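Local atomic coordinates of histidine acid phosphatase (Bifidobacterium longum subsp. infantis, PDB entry 6RXD), a protein that probably removes phosphate from inositol polyphosphates such as phytate and from 2,3-bisphosphoglycerate, as a phytase of the histidine acid phosphatase family. Residues S146-E151 against P172-N177. Residues are numbered along the deposited sequence; the frame is centred on the assembly and turned at random.
Sequences SGENFE and PADSGN
Glu-148, on a helical turn, and Asn-177, in an irregular loop, mark the closest backbone approach, with a CA-CA distance of 7.1 Å. The small buried surface, 119 Å² summed over both sides, identifies a light surface contact in which water does most of the linking. Glu-148 has CG anti to its carbonyl carbon (chi1 -65°) and an extended chain beyond, which carries the carboxylate across to Asn-177. There OE1 rests 3.5 Å from Asn-177 CB, while OE2 lies 3.3 Å from Asn-177 C; the neighbouring carbonyl oxygen is a second acceptor and cannot bond to it. The two side chains cross nearly perpendicularly, carboxylate and amide planes 88° apart, and a water joins their ends, donating to Glu-148 OE1 at 2.7 Å and accepting from Asn-177 ND2. Another water lies between Glu-148 OE2 and Asp-174 OD1, two like-charged groups, but its distance to OE2 is too short for that bridge to be other than doubtful. In the fold, helix 141-157 and this loop form the crossover of a beta-alpha-beta unit, joining the parallel neighbouring strands 132-137 and 181-183; Phe-150 turns inward onto Phe-395 and Phe-397. Asp-174 shapes the loop through an Asx turn: its OD2 takes Gly-176 N at 2.8 Å on the anti lone pair and also accepts from Gly-178 N. Replacing Glu-148 with an alanine would probably leave the Asn-177 amide without its water-mediated mate and open a gap beside Asn-177 CB. One turn along, Glu-151 OE2 reaches Asn-177 O through a water that donates to both, 2.7 Å from the carbonyl oxygen. Glu-151 and Asp-180 are zinc ligands, though that metal is not bound to this chain here.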
ATOM      1  N   SER A 146      -6.174 -10.176  -3.550  1.00 14.90           N
ATOM      2  CA  SER A 146      -4.801  -9.996  -4.008  1.00 13.15           C
ATOM      3  C   SER A 146      -4.017 -11.273  -3.767  1.00 16.27           C
ATOM      4  O   SER A 146      -3.313 -11.762  -4.657  1.00 15.48           O
ATOM      5  CB  SER A 146      -4.144  -8.818  -3.288  1.00 14.00           C
ATOM      6  OG  SER A 146      -4.778  -7.612  -3.668  1.00 15.20           O
ATOM      7  N   GLY A 147      -4.166 -11.825  -2.566  1.00 16.05           N
ATOM      8  CA  GLY A 147      -3.556 -13.097  -2.232  1.00 15.36           C
ATOM      9  C   GLY A 147      -3.964 -14.205  -3.188  1.00 14.36           C
ATOM     10  O   GLY A 147      -3.136 -15.037  -3.567  1.00 16.99           O
ATOM     11  N   GLU A 148      -5.231 -14.216  -3.592  1.00 15.17           N
ATOM     12  CA  GLU A 148      -5.719 -15.260  -4.492  1.00 17.03           C
ATOM     13  C   GLU A 148      -5.010 -15.189  -5.839  1.00 16.13           C
ATOM     14  O   GLU A 148      -4.701 -16.209  -6.446  1.00 19.01           O
ATOM     15  CB  GLU A 148      -7.240 -15.157  -4.660  1.00 17.22           C
ATOM     16  CG  GLU A 148      -8.002 -15.434  -3.371  1.00 18.73           C
ATOM     17  CD  GLU A 148      -9.462 -15.038  -3.447  1.00 24.93           C
ATOM     18  OE1 GLU A 148      -9.935 -14.701  -4.552  1.00 25.65           O
ATOM     19  OE2 GLU A 148     -10.135 -15.062  -2.392  1.00 24.54           O
ATOM     20  N   ASN A 149      -4.731 -13.973  -6.296  1.00 15.52           N
ATOM     21  CA  ASN A 149      -3.979 -13.821  -7.533  1.00 13.21           C
ATOM     22  C   ASN A 149      -2.514 -14.227  -7.400  1.00 16.47           C
ATOM     23  O   ASN A 149      -1.947 -14.814  -8.318  1.00 17.30           O
ATOM     24  CB  ASN A 149      -4.122 -12.394  -8.070  1.00 15.53           C
ATOM     25  CG  ASN A 149      -5.474 -12.166  -8.728  1.00 17.97           C
ATOM     26  OD1 ASN A 149      -5.716 -12.652  -9.828  1.00 20.69           O
ATOM     27  ND2 ASN A 149      -6.362 -11.447  -8.050  1.00 20.33           N
ATOM     28  N   PHE A 150      -1.906 -13.908  -6.261  1.00 14.92           N
ATOM     29  CA  PHE A 150      -0.552 -14.355  -5.964  1.00 15.64           C
ATOM     30  C   PHE A 150      -0.535 -15.886  -6.000  1.00 15.10           C
ATOM     31  O   PHE A 150       0.364 -16.504  -6.584  1.00 15.96           O
ATOM     32  CB  PHE A 150      -0.155 -13.833  -4.575  1.00 12.48           C
ATOM     33  CG  PHE A 150       1.194 -14.307  -4.069  1.00 15.50           C
ATOM     34  CD1 PHE A 150       2.250 -13.412  -3.929  1.00 14.10           C
ATOM     35  CD2 PHE A 150       1.383 -15.623  -3.663  1.00 16.72           C
ATOM     36  CE1 PHE A 150       3.486 -13.835  -3.428  1.00 13.83           C
ATOM     37  CE2 PHE A 150       2.613 -16.053  -3.173  1.00 18.87           C
ATOM     38  CZ  PHE A 150       3.658 -15.155  -3.048  1.00 17.76           C
ATOM     39  N   GLU A 151      -1.529 -16.491  -5.360  1.00 16.64           N
ATOM     40  CA  GLU A 151      -1.618 -17.943  -5.289  1.00 18.57           C
ATOM     41  C   GLU A 151      -1.743 -18.571  -6.684  1.00 17.78           C
ATOM     42  O   GLU A 151      -1.086 -19.563  -6.989  1.00 18.98           O
ATOM     43  CB  GLU A 151      -2.790 -18.349  -4.391  1.00 15.96           C
ATOM     44  CG  GLU A 151      -2.994 -19.857  -4.272  1.00 18.88           C
ATOM     45  CD  GLU A 151      -4.132 -20.217  -3.337  1.00 24.77           C
ATOM     46  OE1 GLU A 151      -3.991 -21.210  -2.603  1.00 26.78           O
ATOM     47  OE2 GLU A 151      -5.164 -19.517  -3.339  1.00 24.73           O
ATOM     48  N   PRO A 172     -10.579 -19.524   8.064  1.00 24.26           N
ATOM     49  CA  PRO A 172     -10.436 -19.092   6.670  1.00 22.10           C
ATOM     50  C   PRO A 172     -11.144 -17.778   6.348  1.00 24.01           C
ATOM     51  O   PRO A 172     -12.197 -17.474   6.921  1.00 24.45           O
ATOM     52  CB  PRO A 172     -11.091 -20.231   5.882  1.00 23.10           C
ATOM     53  CG  PRO A 172     -12.040 -20.876   6.852  1.00 26.52           C
ATOM     54  CD  PRO A 172     -11.356 -20.774   8.181  1.00 26.45           C
ATOM     55  N   ALA A 173     -10.577 -17.025   5.410  1.00 19.24           N
ATOM     56  CA  ALA A 173     -11.173 -15.768   4.955  1.00 22.38           C
ATOM     57  C   ALA A 173     -12.596 -15.956   4.417  1.00 27.88           C
ATOM     58  O   ALA A 173     -13.477 -15.131   4.675  1.00 28.01           O
ATOM     59  CB  ALA A 173     -10.288 -15.125   3.904  1.00 23.11           C
ATOM     60  N   ASP A 174     -12.801 -17.024   3.646  1.00 27.08           N
ATOM     61  CA  ASP A 174     -14.138 -17.428   3.206  1.00 27.23           C
ATOM     62  C   ASP A 174     -14.105 -18.892   2.761  1.00 29.78           C
ATOM     63  O   ASP A 174     -13.045 -19.506   2.758  1.00 26.70           O
ATOM     64  CB  ASP A 174     -14.663 -16.515   2.092  1.00 32.79           C
ATOM     65  CG  ASP A 174     -13.785 -16.523   0.854  1.00 31.37           C
ATOM     66  OD1 ASP A 174     -13.186 -15.470   0.541  1.00 33.26           O
ATOM     67  OD2 ASP A 174     -13.701 -17.577   0.187  1.00 31.00           O
ATOM     68  N   SER A 175     -15.255 -19.450   2.386  1.00 29.24           N
ATOM     69  CA  SER A 175     -15.333 -20.869   2.049  1.00 30.77           C
ATOM     70  C   SER A 175     -15.169 -21.124   0.557  1.00 31.62           C
ATOM     71  O   SER A 175     -15.192 -22.272   0.111  1.00 38.46           O
ATOM     72  CB  SER A 175     -16.667 -21.453   2.519  1.00 31.99           C
ATOM     73  OG  SER A 175     -17.746 -20.720   1.972  0.81 36.53           O
ATOM     74  N   GLY A 176     -15.007 -20.053  -0.212  1.00 29.69           N
ATOM     75  CA  GLY A 176     -14.870 -20.169  -1.654  1.00 33.99           C
ATOM     76  C   GLY A 176     -13.451 -19.939  -2.146  1.00 29.97           C
ATOM     77  O   GLY A 176     -12.533 -20.686  -1.789  1.00 26.55           O
ATOM     78  N   ASN A 177     -13.273 -18.907  -2.967  1.00 27.12           N
ATOM     79  CA  ASN A 177     -11.973 -18.594  -3.554  1.00 26.40           C
ATOM     80  C   ASN A 177     -10.903 -18.268  -2.523  1.00 25.98           C
ATOM     81  O   ASN A 177      -9.710 -18.418  -2.792  1.00 24.95           O
ATOM     82  CB  ASN A 177     -12.098 -17.443  -4.556  1.00 29.00           C
ATOM     83  CG  ASN A 177     -12.964 -17.801  -5.744  1.00 34.89           C
ATOM     84  OD1 ASN A 177     -13.228 -18.975  -5.993  1.00 36.66           O
ATOM     85  ND2 ASN A 177     -13.408 -16.795  -6.484  1.00 34.00           N
TER
HETATM   86  O   HOH W   1     -12.502 -14.652  -1.960  1.00 31.04           O
HETATM   87  O   HOH W   2     -12.420 -13.980  -5.327  1.00 31.30           O
HETATM   88  O   HOH W   3      -7.674 -19.598  -1.540  1.00 21.76           O